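Long-range contacts in cytolethal distending toxin protein B (Haemophilus ducreyi, PDB 1SR4), which is the DNase I-like subunit of a bacterial genotoxin and probably damages host-cell DNA, which is thought to halt the cell cycle: residues B[18-23]-B[48-53]; B[69-74]-B[82-87]; B[195-200]-B[226-231]. All coordinates share one frame; numbering follows the deposited sequence.

Contact 1: residues B[18-23]-B[48-53]; sequences VNESKW and LPSSAV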
ATOM      1  N   VAL B  18       9.589  -4.825 -12.868  1.00 13.54           N
ATOM      2  CA  VAL B  18       8.928  -3.854 -11.985  1.00 14.06           C
ATOM      3  C   VAL B  18       9.305  -4.174 -10.538  1.00 12.73           C
ATOM      4  O   VAL B  18       9.041  -5.281 -10.053  1.00  9.42           O
ATOM      5  CB  VAL B  18       7.391  -3.927 -12.130  1.00 14.01           C
ATOM      6  CG1 VAL B  18       6.749  -2.661 -11.536  1.00 16.46           C
ATOM      7  CG2 VAL B  18       7.010  -4.083 -13.608  1.00 13.78           C
ATOM      8  N   ASN B  19       9.902  -3.206  -9.844  1.00 11.30           N
ATOM      9  CA  ASN B  19      10.373  -3.449  -8.474  1.00 10.01           C
ATOM     10  C   ASN B  19      10.502  -2.140  -7.712  1.00  9.74           C
ATOM     11  O   ASN B  19       9.853  -1.941  -6.691  1.00  9.47           O
ATOM     12  CB  ASN B  19      11.738  -4.144  -8.560  1.00 12.98           C
ATOM     13  CG  ASN B  19      12.243  -4.687  -7.217  1.00 18.76           C
ATOM     14  OD1 ASN B  19      13.340  -5.241  -7.154  1.00 24.77           O
ATOM     15  ND2 ASN B  19      11.460  -4.545  -6.166  1.00 18.90           N
ATOM     16  N   GLU B  20      11.349  -1.252  -8.230  1.00  9.35           N
ATOM     17  CA  GLU B  20      11.598   0.057  -7.638  1.00  9.64           C
ATOM     18  C   GLU B  20      10.326   0.883  -7.479  1.00  9.38           C
ATOM     19  O   GLU B  20      10.120   1.519  -6.451  1.00 10.02           O
ATOM     20  CB  GLU B  20      12.602   0.830  -8.512  1.00  9.58           C
ATOM     21  CG  GLU B  20      13.060   2.180  -7.966  1.00 13.67           C
ATOM     22  CD  GLU B  20      13.965   2.049  -6.740  1.00 15.83           C
ATOM     23  OE1 GLU B  20      14.660   1.030  -6.620  1.00 18.70           O
ATOM     24  OE2 GLU B  20      13.990   2.969  -5.897  1.00 18.33           O
ATOM     25  N   SER B  21       9.464   0.890  -8.488  1.00  9.36           N
ATOM     26  CA  SER B  21       8.256   1.697  -8.371  1.00  9.45           C
ATOM     27  C   SER B  21       7.350   1.201  -7.239  1.00 10.84           C
ATOM     28  O   SER B  21       6.699   2.007  -6.560  1.00 10.25           O
ATOM     29  CB  SER B  21       7.501   1.747  -9.711  1.00  9.27           C
ATOM     30  OG  SER B  21       7.137   0.446 -10.158  1.00 13.62           O
ATOM     31  N   LYS B  22       7.344  -0.110  -7.004  1.00  9.01           N
ATOM     32  CA  LYS B  22       6.509  -0.683  -5.945  1.00 10.28           C
ATOM     33  C   LYS B  22       6.944  -0.227  -4.549  1.00  9.74           C
ATOM     34  O   LYS B  22       6.107   0.033  -3.681  1.00  9.47           O
ATOM     35  CB  LYS B  22       6.514  -2.216  -6.020  1.00  9.94           C
ATOM     36  CG  LYS B  22       6.121  -2.781  -7.403  1.00 10.25           C
ATOM     37  CD  LYS B  22       5.724  -4.260  -7.313  1.00  9.88           C
ATOM     38  CE  LYS B  22       5.444  -4.862  -8.686  1.00 11.22           C
ATOM     39  NZ  LYS B  22       4.731  -6.186  -8.534  1.00  9.51           N
ATOM     40  N   TRP B  23       8.250  -0.141  -4.319  1.00  8.56           N
ATOM     41  CA  TRP B  23       8.735   0.336  -3.028  1.00  7.01           C
ATOM     42  C   TRP B  23       8.348   1.811  -2.874  1.00  7.40           C
ATOM     43  O   TRP B  23       7.931   2.242  -1.801  1.00  7.84           O
ATOM     44  CB  TRP B  23      10.262   0.261  -2.933  1.00  9.30           C
ATOM     45  CG  TRP B  23      10.829  -1.084  -2.635  1.00  8.17           C
ATOM     46  CD1 TRP B  23      11.212  -2.031  -3.542  1.00 10.21           C
ATOM     47  CD2 TRP B  23      11.120  -1.622  -1.345  1.00 10.02           C
ATOM     48  NE1 TRP B  23      11.727  -3.124  -2.898  1.00 11.09           N
ATOM     49  CE2 TRP B  23      11.687  -2.904  -1.547  1.00 10.23           C
ATOM     50  CE3 TRP B  23      10.966  -1.144  -0.032  1.00 10.42           C
ATOM     51  CZ2 TRP B  23      12.100  -3.717  -0.489  1.00  7.64           C
ATOM     52  CZ3 TRP B  23      11.381  -1.955   1.024  1.00 10.66           C
ATOM     53  CH2 TRP B  23      11.939  -3.229   0.787  1.00 11.31           C
ATOM     54  N   LEU B  48      16.477  -3.767  -3.209  1.00 12.49           N
ATOM     55  CA  LEU B  48      16.019  -2.734  -2.270  1.00 13.33           C
ATOM     56  C   LEU B  48      15.895  -1.422  -3.023  1.00 13.06           C
ATOM     57  O   LEU B  48      16.337  -1.325  -4.166  1.00 12.84           O
ATOM     58  CB  LEU B  48      17.017  -2.558  -1.120  1.00 13.81           C
ATOM     59  CG  LEU B  48      17.129  -3.718  -0.123  1.00 13.83           C
ATOM     60  CD1 LEU B  48      18.027  -3.319   1.056  1.00 12.18           C
ATOM     61  CD2 LEU B  48      15.731  -4.071   0.388  1.00 12.67           C
ATOM     62  N   PRO B  49      15.279  -0.394  -2.402  1.00 13.42           N
ATOM     63  CA  PRO B  49      15.156   0.894  -3.094  1.00 11.69           C
ATOM     64  C   PRO B  49      16.581   1.307  -3.474  1.00 14.15           C
ATOM     65  O   PRO B  49      17.514   1.049  -2.710  1.00 12.76           O
ATOM     66  CB  PRO B  49      14.568   1.802  -2.015  1.00 12.14           C
ATOM     67  CG  PRO B  49      13.710   0.835  -1.201  1.00 11.44           C
ATOM     68  CD  PRO B  49      14.621  -0.358  -1.079  1.00 10.79           C
ATOM     69  N   SER B  50      16.763   1.943  -4.628  1.00 12.94           N
ATOM     70  CA  SER B  50      18.115   2.328  -5.036  1.00 14.70           C
ATOM     71  C   SER B  50      18.766   3.307  -4.059  1.00 14.35           C
ATOM     72  O   SER B  50      19.981   3.351  -3.962  1.00 13.81           O
ATOM     73  CB  SER B  50      18.108   2.941  -6.445  1.00 14.63           C
ATOM     74  OG  SER B  50      17.339   4.130  -6.461  1.00 20.30           O
ATOM     75  N   SER B  51      17.974   4.079  -3.318  1.00 12.63           N
ATOM     76  CA  SER B  51      18.577   5.025  -2.381  1.00 13.01           C
ATOM     77  C   SER B  51      18.928   4.421  -1.014  1.00 12.68           C
ATOM     78  O   SER B  51      19.502   5.108  -0.157  1.00 12.01           O
ATOM     79  CB  SER B  51      17.671   6.241  -2.185  1.00 11.91           C
ATOM     80  OG  SER B  51      16.545   5.881  -1.426  1.00 15.78           O
ATOM     81  N   ALA B  52      18.592   3.151  -0.790  1.00 12.22           N
ATOM     82  CA  ALA B  52      18.928   2.512   0.488  1.00 12.30           C
ATOM     83  C   ALA B  52      20.445   2.378   0.621  1.00 12.63           C
ATOM     84  O   ALA B  52      21.147   2.066  -0.346  1.00 12.69           O
ATOM     85  CB  ALA B  52      18.279   1.127   0.606  1.00 11.61           C
ATOM     86  N   VAL B  53      20.934   2.577   1.836  1.00 10.35           N
ATOM     87  CA  VAL B  53      22.359   2.522   2.097  1.00 13.83           C
ATOM     88  C   VAL B  53      22.749   1.435   3.090  1.00 12.60           C
ATOM     89  O   VAL B  53      22.204   1.346   4.183  1.00 12.26           O
ATOM     90  CB  VAL B  53      22.857   3.899   2.619  1.00 14.45           C
ATOM     91  CG1 VAL B  53      24.371   3.875   2.827  1.00 16.88           C
ATOM     92  CG2 VAL B  53      22.461   4.996   1.617  1.00 17.15           C
TER
HETATM   93  O   HOH W   1      14.092  -1.622  -6.243  1.00 17.86           O
HETATM   94  O   HOH W   2      15.114   4.880  -4.028  1.00 19.03           O
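The carboxylate of E20 receives the backbone N-H of S50 on both of its oxygens, at 3.0 Å from S50 N to OE1 and, more weakly, 3.2 Å from S50 N to OE2. This pairing joins the first turn of helix 20-31 to the type I beta turn P49-A52, which lies between strands 39-43 and 53-54 of the DNase I-like fold. The shorter bond meets OE1 on its syn side, 18° out of the carboxylate plane. With CG anti to the backbone N (chi1 -175°) and the chain bent at chi2, the E20 carboxylate swings across to the turn. Two waters extend the grip: one lies within hydrogen-bonding distance of E20 OE1 and L48 O, the other donates to E20 OE2 at 2.9 Å and accepts from S51 N. E20 OE2 also accepts from N24 ND2, which would help to fix the rotation of the carboxylate.

Beneath this polar layer the contact is apolar and buried. P49 lays its CG-CD edge over one face of the W23 indole, the side chains running at about a right angle, and L48 approaches the outer end of the six-membered ring, its CD2 3.8 Å from W23 CZ2. W23 NE1 and N19 ND2 both donate to A45 O, tying the indole to the chain before L48. D50 of the neighbouring CdtC chain accepts bonds from N19 N and S21 OG, so the helix start also belongs to the subunit interface. Over the W23 six-membered ring, P49 CD makes a CH-pi contact 3.8 Å from the centroid, 14° off the normal.

Contact 2: residues B[69-74]-B[82-87]; sequences YTWNLG and VYIYYS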
ATOM      1  N   TYR B  69      20.353  -2.034   6.250  1.00 11.90           N
ATOM      2  CA  TYR B  69      20.408  -0.833   5.418  1.00 10.49           C
ATOM      3  C   TYR B  69      19.578   0.256   6.090  1.00 11.71           C
ATOM      4  O   TYR B  69      18.773  -0.028   6.976  1.00  9.18           O
ATOM      5  CB  TYR B  69      19.763  -1.078   4.042  1.00 10.92           C
ATOM      6  CG  TYR B  69      20.523  -1.993   3.119  1.00 12.68           C
ATOM      7  CD1 TYR B  69      21.230  -1.484   2.022  1.00 13.62           C
ATOM      8  CD2 TYR B  69      20.535  -3.365   3.335  1.00 12.52           C
ATOM      9  CE1 TYR B  69      21.935  -2.341   1.162  1.00 17.52           C
ATOM     10  CE2 TYR B  69      21.230  -4.224   2.490  1.00 17.35           C
ATOM     11  CZ  TYR B  69      21.928  -3.710   1.407  1.00 17.56           C
ATOM     12  OH  TYR B  69      22.636  -4.569   0.596  1.00 21.78           O
ATOM     13  N   THR B  70      19.795   1.499   5.668  1.00 11.42           N
ATOM     14  CA  THR B  70      18.965   2.603   6.121  1.00 11.89           C
ATOM     15  C   THR B  70      18.377   3.159   4.817  1.00 12.13           C
ATOM     16  O   THR B  70      18.986   3.065   3.737  1.00 11.89           O
ATOM     17  CB  THR B  70      19.735   3.733   6.869  1.00 12.95           C
ATOM     18  OG1 THR B  70      20.760   4.271   6.030  1.00 13.84           O
ATOM     19  CG2 THR B  70      20.326   3.205   8.185  1.00 15.52           C
ATOM     20  N   TRP B  71      17.181   3.716   4.914  1.00 11.39           N
ATOM     21  CA  TRP B  71      16.503   4.247   3.747  1.00 10.44           C
ATOM     22  C   TRP B  71      15.764   5.489   4.200  1.00  9.84           C
ATOM     23  O   TRP B  71      15.037   5.449   5.187  1.00 10.06           O
ATOM     24  CB  TRP B  71      15.535   3.188   3.215  1.00  9.48           C
ATOM     25  CG  TRP B  71      14.708   3.611   2.046  1.00 11.41           C
ATOM     26  CD1 TRP B  71      15.093   4.395   1.001  1.00 12.39           C
ATOM     27  CD2 TRP B  71      13.363   3.205   1.770  1.00 12.51           C
ATOM     28  NE1 TRP B  71      14.074   4.505   0.085  1.00 13.16           N
ATOM     29  CE2 TRP B  71      12.999   3.781   0.534  1.00 13.37           C
ATOM     30  CE3 TRP B  71      12.435   2.404   2.447  1.00 12.98           C
ATOM     31  CZ2 TRP B  71      11.739   3.584  -0.043  1.00 14.05           C
ATOM     32  CZ3 TRP B  71      11.180   2.204   1.875  1.00 14.24           C
ATOM     33  CH2 TRP B  71      10.846   2.795   0.640  1.00 14.67           C
ATOM     34  N   ASN B  72      15.966   6.588   3.486  1.00  9.21           N
ATOM     35  CA  ASN B  72      15.342   7.854   3.846  1.00  9.14           C
ATOM     36  C   ASN B  72      14.035   8.076   3.101  1.00  9.00           C
ATOM     37  O   ASN B  72      14.038   8.294   1.895  1.00 11.09           O
ATOM     38  CB  ASN B  72      16.314   9.007   3.561  1.00  8.67           C
ATOM     39  CG  ASN B  72      15.771  10.351   4.013  1.00  9.43           C
ATOM     40  OD1 ASN B  72      14.705  10.423   4.643  1.00  9.33           O
ATOM     41  ND2 ASN B  72      16.500  11.424   3.696  1.00  8.98           N
ATOM     42  N   LEU B  73      12.919   8.024   3.822  1.00  9.67           N
ATOM     43  CA  LEU B  73      11.597   8.219   3.221  1.00 10.59           C
ATOM     44  C   LEU B  73      11.305   9.711   3.032  1.00 12.04           C
ATOM     45  O   LEU B  73      10.311  10.089   2.403  1.00 12.45           O
ATOM     46  CB  LEU B  73      10.511   7.600   4.114  1.00 11.55           C
ATOM     47  CG  LEU B  73      10.621   6.102   4.421  1.00  9.94           C
ATOM     48  CD1 LEU B  73       9.630   5.735   5.525  1.00 13.84           C
ATOM     49  CD2 LEU B  73      10.348   5.287   3.160  1.00 12.97           C
ATOM     50  N   GLY B  74      12.156  10.553   3.607  1.00 10.06           N
ATOM     51  CA  GLY B  74      11.978  11.980   3.462  1.00  9.21           C
ATOM     52  C   GLY B  74      13.058  12.570   2.572  1.00 10.22           C
ATOM     53  O   GLY B  74      13.703  11.854   1.798  1.00 11.14           O
ATOM     54  N   VAL B  82      14.264   4.809   8.143  1.00 11.27           N
ATOM     55  CA  VAL B  82      13.867   3.480   8.581  1.00  9.82           C
ATOM     56  C   VAL B  82      15.038   2.554   8.291  1.00 11.12           C
ATOM     57  O   VAL B  82      15.884   2.850   7.436  1.00  9.45           O
ATOM     58  CB  VAL B  82      12.620   2.915   7.845  1.00 10.89           C
ATOM     59  CG1 VAL B  82      11.368   3.714   8.254  1.00 10.95           C
ATOM     60  CG2 VAL B  82      12.838   2.925   6.333  1.00 11.42           C
ATOM     61  N   TYR B  83      15.102   1.450   9.023  1.00  9.00           N
ATOM     62  CA  TYR B  83      16.133   0.455   8.801  1.00 11.02           C
ATOM     63  C   TYR B  83      15.493  -0.624   7.936  1.00 11.40           C
ATOM     64  O   TYR B  83      14.278  -0.835   8.001  1.00 11.93           O
ATOM     65  CB  TYR B  83      16.550  -0.191  10.126  1.00 12.12           C
ATOM     66  CG  TYR B  83      17.368   0.690  11.023  1.00 13.27           C
ATOM     67  CD1 TYR B  83      18.756   0.792  10.862  1.00 12.81           C
ATOM     68  CD2 TYR B  83      16.761   1.427  12.039  1.00 13.04           C
ATOM     69  CE1 TYR B  83      19.515   1.606  11.698  1.00 15.12           C
ATOM     70  CE2 TYR B  83      17.513   2.252  12.882  1.00 13.79           C
ATOM     71  CZ  TYR B  83      18.879   2.338  12.707  1.00 15.39           C
ATOM     72  OH  TYR B  83      19.604   3.181  13.521  1.00 17.50           O
ATOM     73  N   ILE B  84      16.291  -1.290   7.113  1.00  9.64           N
ATOM     74  CA  ILE B  84      15.764  -2.408   6.340  1.00  9.98           C
ATOM     75  C   ILE B  84      16.700  -3.590   6.561  1.00 10.32           C
ATOM     76  O   ILE B  84      17.904  -3.459   6.354  1.00 10.09           O
ATOM     77  CB  ILE B  84      15.721  -2.179   4.802  1.00 11.21           C
ATOM     78  CG1 ILE B  84      14.900  -0.928   4.446  1.00 11.81           C
ATOM     79  CG2 ILE B  84      15.080  -3.430   4.134  1.00  8.22           C
ATOM     80  CD1 ILE B  84      14.893  -0.583   2.926  1.00 11.84           C
ATOM     81  N   TYR B  85      16.152  -4.730   6.988  1.00 10.20           N
ATOM     82  CA  TYR B  85      16.944  -5.955   7.184  1.00  9.62           C
ATOM     83  C   TYR B  85      16.572  -6.798   5.965  1.00 10.08           C
ATOM     84  O   TYR B  85      15.416  -7.172   5.767  1.00  8.44           O
ATOM     85  CB  TYR B  85      16.574  -6.600   8.506  1.00  9.47           C
ATOM     86  CG  TYR B  85      17.011  -5.711   9.640  1.00 10.45           C
ATOM     87  CD1 TYR B  85      18.346  -5.704  10.062  1.00  8.14           C
ATOM     88  CD2 TYR B  85      16.137  -4.768  10.189  1.00  9.32           C
ATOM     89  CE1 TYR B  85      18.804  -4.770  10.995  1.00  9.25           C
ATOM     90  CE2 TYR B  85      16.586  -3.830  11.127  1.00  9.18           C
ATOM     91  CZ  TYR B  85      17.927  -3.834  11.519  1.00 12.20           C
ATOM     92  OH  TYR B  85      18.403  -2.862  12.395  1.00 13.03           O
ATOM     93  N   TYR B  86      17.575  -7.057   5.143  1.00  9.45           N
ATOM     94  CA  TYR B  86      17.398  -7.712   3.851  1.00 11.39           C
ATOM     95  C   TYR B  86      18.085  -9.070   3.715  1.00 10.78           C
ATOM     96  O   TYR B  86      19.280  -9.205   3.977  1.00 11.42           O
ATOM     97  CB  TYR B  86      17.932  -6.713   2.817  1.00  9.32           C
ATOM     98  CG  TYR B  86      17.923  -7.102   1.356  1.00  9.31           C
ATOM     99  CD1 TYR B  86      16.735  -7.432   0.701  1.00  8.80           C
ATOM    100  CD2 TYR B  86      19.091  -6.994   0.594  1.00 10.22           C
ATOM    101  CE1 TYR B  86      16.704  -7.634  -0.684  1.00  9.77           C
ATOM    102  CE2 TYR B  86      19.072  -7.194  -0.798  1.00 10.20           C
ATOM    103  CZ  TYR B  86      17.872  -7.510  -1.427  1.00  9.80           C
ATOM    104  OH  TYR B  86      17.845  -7.681  -2.799  1.00  9.32           O
ATOM    105  N   SER B  87      17.321 -10.069   3.303  1.00 11.44           N
ATOM    106  CA  SER B  87      17.853 -11.405   3.107  1.00 12.14           C
ATOM    107  C   SER B  87      17.706 -11.708   1.620  1.00 13.36           C
ATOM    108  O   SER B  87      16.618 -12.024   1.145  1.00 11.83           O
ATOM    109  CB  SER B  87      17.070 -12.408   3.946  1.00 12.98           C
ATOM    110  OG  SER B  87      17.491 -13.725   3.646  1.00 18.27           O
TER
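W71, V82 and I84 form the apolar centre of this antiparallel beta hairpin, whose strands 67-72 and 81-87 lie in the larger sheet of the DNase I-like sandwich. The side chain of W71 has CG anti to its own N (chi1 177°), which carries the indole over the strand face it shares with V82 and I84. I84 crosses W71 at a slant and puts CD1 3.8 Å from W71 CB, while V82 runs alongside and brings CG2 to 3.9 Å from W71 CE3. L73 closes the end of the patch: its CD1 meets V82 CG1 at 3.8 Å, and its CD2 sits over one face of the indole toward the rim. Helix 20-31 packs on this same face through N24, V27 and R28 against W71.

At the other end of the hairpin Y69 and Y86 cross at a slant, with Y69 CE2 4.0 Å from Y86 CD2; the hydroxyl of Y86 reaches G46 O. On the reverse face T70 lies beside Y83 and brings CG2 to 3.9 Å from Y83 CD1, obliquely.

Between the faces runs the polar ladder. Y69 and I84 exchange two bonds, each 2.8 Å between N and O. W71 and V82 form the other hydrogen-bonded pair, and T70 with Y83 makes the non-hydrogen-bonded pair between them. Beyond the ladder, N72 OD1 accepts from G74 N in an Asx turn. The ladder satisfies the backbone N-H and C=O groups of Y69, W71, V82 and I84, with T70 and Y83 bonding outward to V53 and S102, so the indole face can be given over to packing against the helix.

Contact 3: residues B[195-200]-B[226-231]; sequences VSENTI and PRREQA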
ATOM      1  N   VAL B 195       2.946 -26.304  20.594  1.00 22.57           N
ATOM      2  CA  VAL B 195       3.032 -25.138  19.730  1.00 20.95           C
ATOM      3  C   VAL B 195       1.644 -24.539  19.565  1.00 20.29           C
ATOM      4  O   VAL B 195       1.433 -23.330  19.752  1.00 19.39           O
ATOM      5  CB  VAL B 195       3.580 -25.523  18.342  1.00 20.86           C
ATOM      6  CG1 VAL B 195       3.550 -24.311  17.418  1.00 21.54           C
ATOM      7  CG2 VAL B 195       4.995 -26.052  18.477  1.00 21.08           C
ATOM      8  N   SER B 196       0.707 -25.410  19.220  1.00 19.25           N
ATOM      9  CA  SER B 196      -0.683 -25.051  19.000  1.00 21.14           C
ATOM     10  C   SER B 196      -1.291 -24.341  20.208  1.00 22.76           C
ATOM     11  O   SER B 196      -2.030 -23.365  20.065  1.00 23.24           O
ATOM     12  CB  SER B 196      -1.471 -26.324  18.684  1.00 23.16           C
ATOM     13  OG  SER B 196      -2.842 -26.069  18.438  1.00 24.16           O
ATOM     14  N   GLU B 197      -0.973 -24.818  21.402  1.00 22.16           N
ATOM     15  CA  GLU B 197      -1.530 -24.216  22.605  1.00 23.26           C
ATOM     16  C   GLU B 197      -0.822 -22.927  23.029  1.00 20.92           C
ATOM     17  O   GLU B 197      -1.353 -22.141  23.804  1.00 21.14           O
ATOM     18  CB  GLU B 197      -1.522 -25.241  23.746  1.00 26.44           C
ATOM     19  CG  GLU B 197      -2.309 -26.511  23.399  1.00 31.41           C
ATOM     20  CD  GLU B 197      -2.486 -27.454  24.580  1.00 34.73           C
ATOM     21  OE1 GLU B 197      -1.751 -27.295  25.584  1.00 34.12           O
ATOM     22  OE2 GLU B 197      -3.356 -28.356  24.489  1.00 35.96           O
ATOM     23  N   ASN B 198       0.373 -22.695  22.510  1.00 19.38           N
ATOM     24  CA  ASN B 198       1.093 -21.482  22.879  1.00 17.50           C
ATOM     25  C   ASN B 198       1.069 -20.414  21.794  1.00 15.43           C
ATOM     26  O   ASN B 198       1.777 -19.416  21.890  1.00 13.57           O
ATOM     27  CB  ASN B 198       2.534 -21.831  23.241  1.00 19.80           C
ATOM     28  CG  ASN B 198       2.645 -22.467  24.609  1.00 23.61           C
ATOM     29  OD1 ASN B 198       2.371 -21.826  25.620  1.00 26.02           O
ATOM     30  ND2 ASN B 198       3.044 -23.731  24.649  1.00 23.70           N
ATOM     31  N   THR B 199       0.252 -20.614  20.765  1.00 13.43           N
ATOM     32  CA  THR B 199       0.174 -19.637  19.676  1.00 14.03           C
ATOM     33  C   THR B 199      -1.247 -19.313  19.277  1.00 14.85           C
ATOM     34  O   THR B 199      -2.182 -20.038  19.609  1.00 14.59           O
ATOM     35  CB  THR B 199       0.868 -20.141  18.398  1.00 13.53           C
ATOM     36  OG1 THR B 199       0.247 -21.368  17.987  1.00 14.56           O
ATOM     37  CG2 THR B 199       2.353 -20.354  18.638  1.00 13.03           C
ATOM     38  N   ILE B 200      -1.404 -18.219  18.542  1.00 15.24           N
ATOM     39  CA  ILE B 200      -2.717 -17.834  18.078  1.00 15.71           C
ATOM     40  C   ILE B 200      -2.558 -17.230  16.687  1.00 14.97           C
ATOM     41  O   ILE B 200      -1.692 -16.385  16.466  1.00 12.66           O
ATOM     42  CB  ILE B 200      -3.380 -16.835  19.080  1.00 18.59           C
ATOM     43  CG1 ILE B 200      -4.867 -16.655  18.755  1.00 20.37           C
ATOM     44  CG2 ILE B 200      -2.594 -15.531  19.122  1.00 19.22           C
ATOM     45  CD1 ILE B 200      -5.151 -15.717  17.675  1.00 25.80           C
ATOM     46  N   PRO B 226      -0.831 -17.227  29.262  1.00 29.22           N
ATOM     47  CA  PRO B 226      -0.521 -18.637  29.503  1.00 31.27           C
ATOM     48  C   PRO B 226      -0.969 -19.552  28.365  1.00 30.28           C
ATOM     49  O   PRO B 226      -1.724 -19.145  27.473  1.00 28.63           O
ATOM     50  CB  PRO B 226      -1.272 -18.946  30.808  1.00 31.40           C
ATOM     51  CG  PRO B 226      -1.564 -17.571  31.408  1.00 32.48           C
ATOM     52  CD  PRO B 226      -1.869 -16.756  30.189  1.00 31.10           C
ATOM     53  N   ARG B 227      -0.497 -20.793  28.412  1.00 31.32           N
ATOM     54  CA  ARG B 227      -0.863 -21.788  27.421  1.00 32.48           C
ATOM     55  C   ARG B 227      -2.383 -21.853  27.350  1.00 31.75           C
ATOM     56  O   ARG B 227      -3.063 -21.691  28.364  1.00 31.57           O
ATOM     57  CB  ARG B 227      -0.310 -23.165  27.809  1.00 37.13           C
ATOM     58  CG  ARG B 227      -0.758 -24.288  26.875  1.00 43.20           C
ATOM     59  CD  ARG B 227      -0.091 -25.618  27.196  1.00 48.96           C
ATOM     60  NE  ARG B 227       1.365 -25.506  27.215  1.00 53.86           N
ATOM     61  CZ  ARG B 227       2.199 -26.483  26.870  1.00 55.71           C
ATOM     62  NH1 ARG B 227       3.511 -26.284  26.925  1.00 56.62           N
ATOM     63  NH2 ARG B 227       1.725 -27.654  26.459  1.00 55.70           N
ATOM     64  N   ARG B 228      -2.903 -22.070  26.143  1.00 30.36           N
ATOM     65  CA  ARG B 228      -4.332 -22.184  25.898  1.00 30.60           C
ATOM     66  C   ARG B 228      -5.104 -20.880  26.082  1.00 28.96           C
ATOM     67  O   ARG B 228      -6.316 -20.847  25.888  1.00 28.93           O
ATOM     68  CB  ARG B 228      -4.920 -23.281  26.801  1.00 33.65           C
ATOM     69  CG  ARG B 228      -4.338 -24.673  26.520  1.00 38.06           C
ATOM     70  CD  ARG B 228      -4.336 -25.572  27.751  1.00 41.48           C
ATOM     71  NE  ARG B 228      -5.675 -25.826  28.273  1.00 44.42           N
ATOM     72  CZ  ARG B 228      -6.648 -26.423  27.589  1.00 46.95           C
ATOM     73  NH1 ARG B 228      -6.429 -26.829  26.342  1.00 48.29           N
ATOM     74  NH2 ARG B 228      -7.840 -26.623  28.153  1.00 47.00           N
ATOM     75  N   GLU B 229      -4.406 -19.803  26.428  1.00 27.84           N
ATOM     76  CA  GLU B 229      -5.070 -18.517  26.647  1.00 27.10           C
ATOM     77  C   GLU B 229      -4.637 -17.421  25.662  1.00 25.72           C
ATOM     78  O   GLU B 229      -4.951 -16.244  25.859  1.00 23.57           O
ATOM     79  CB  GLU B 229      -4.795 -18.046  28.077  1.00 28.99           C
ATOM     80  CG  GLU B 229      -5.140 -19.083  29.139  1.00 34.15           C
ATOM     81  CD  GLU B 229      -6.567 -18.965  29.633  1.00 36.63           C
ATOM     82  OE1 GLU B 229      -7.402 -18.416  28.886  1.00 39.53           O
ATOM     83  OE2 GLU B 229      -6.855 -19.427  30.764  1.00 38.58           O
ATOM     84  N   GLN B 230      -3.927 -17.803  24.605  1.00 24.10           N
ATOM     85  CA  GLN B 230      -3.450 -16.827  23.619  1.00 22.58           C
ATOM     86  C   GLN B 230      -4.588 -16.068  22.910  1.00 22.49           C
ATOM     87  O   GLN B 230      -4.402 -14.941  22.436  1.00 18.65           O
ATOM     88  CB  GLN B 230      -2.571 -17.538  22.597  1.00 21.77           C
ATOM     89  CG  GLN B 230      -1.312 -18.178  23.197  1.00 21.81           C
ATOM     90  CD  GLN B 230      -0.286 -17.149  23.606  1.00 20.06           C
ATOM     91  OE1 GLN B 230      -0.029 -16.201  22.872  1.00 21.52           O
ATOM     92  NE2 GLN B 230       0.303 -17.323  24.778  1.00 22.80           N
ATOM     93  N   ALA B 231      -5.773 -16.669  22.857  1.00 22.75           N
ATOM     94  CA  ALA B 231      -6.899 -16.017  22.202  1.00 24.10           C
ATOM     95  C   ALA B 231      -7.317 -14.738  22.942  1.00 25.34           C
ATOM     96  O   ALA B 231      -8.188 -14.010  22.484  1.00 25.24           O
ATOM     97  CB  ALA B 231      -8.074 -16.981  22.083  1.00 25.08           C
TER
HETATM   98  O   HOH W   3      -3.743 -20.710  23.202  1.00 20.19           O
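E197 and R227 meet because their first torsions send them past each other: E197 has CG anti to its carbonyl carbon (chi1 -58°) and extends from there, whereas R227 has CG anti to its backbone N (chi1 175°) and folds at chi3. The site joins the chain at helix 193-197 to the type II beta turn P226-E229, at the margin of the DNase I-like fold where strand 200-202 borders its sheet. The aliphatic part of R227 crosses the E197 side chain, and R228 runs alongside E197, pointing the same way. Their guanidinium groups make a loose salt-bridge network with the carboxylate; the long R227 pair is doubtful because OE1 is unsurely placed, and R228 NH1 stands 3.9 Å from E197 OE2, also long.

The backbone link is firmer. R228 N donates to E197 O at 2.8 Å and almost straight, 170° at the hydrogen, and a water also donates to E197 O while accepting from Q230 N, so one carbonyl holds the turn at R228 and, through water, Q230 just past it. N198 lays its amide nitrogen over a face of the R227 guanidinium, the two planes nearly perpendicular; ND2 donates to A194 O. Deeper in, Q230 bends at chi2 and packs CG and CD against the N198 carbonyl, while its amide oxygen accepts from D222 N. N198 O bonds with H221 ND1, linking the site to strand 216-221. Within 195-200, T199 OG1 donates to V195 O at 2.9 Å, from the face opposite that used by N198 N. I200 CB touches Q230 CB at 3.7 Å.

Contacts 1 and 2 are neighbours, about 10 Å between centres, and share the same side of the protein: V53 N lies 2.8 Å from T70 O, a probable hydrogen bond, and L48 CD1 packs on Y69 CD2. Contact 2 is a mostly buried hairpin near one margin of the larger sheet, its W71 face in the core, built from a backbone ladder and aromatic packing; contact 1, also largely buried, ties in helix 20-31 with a carboxylate, waters and a proline-indole CH-pi contact, close to the CdtC chain. Contact 3 stands apart on the opposite side of the chain's centre, about 38 Å from contact 1 between centres. Partly buried, it combines long ion pairs on exposed arginines with a single direct backbone bond.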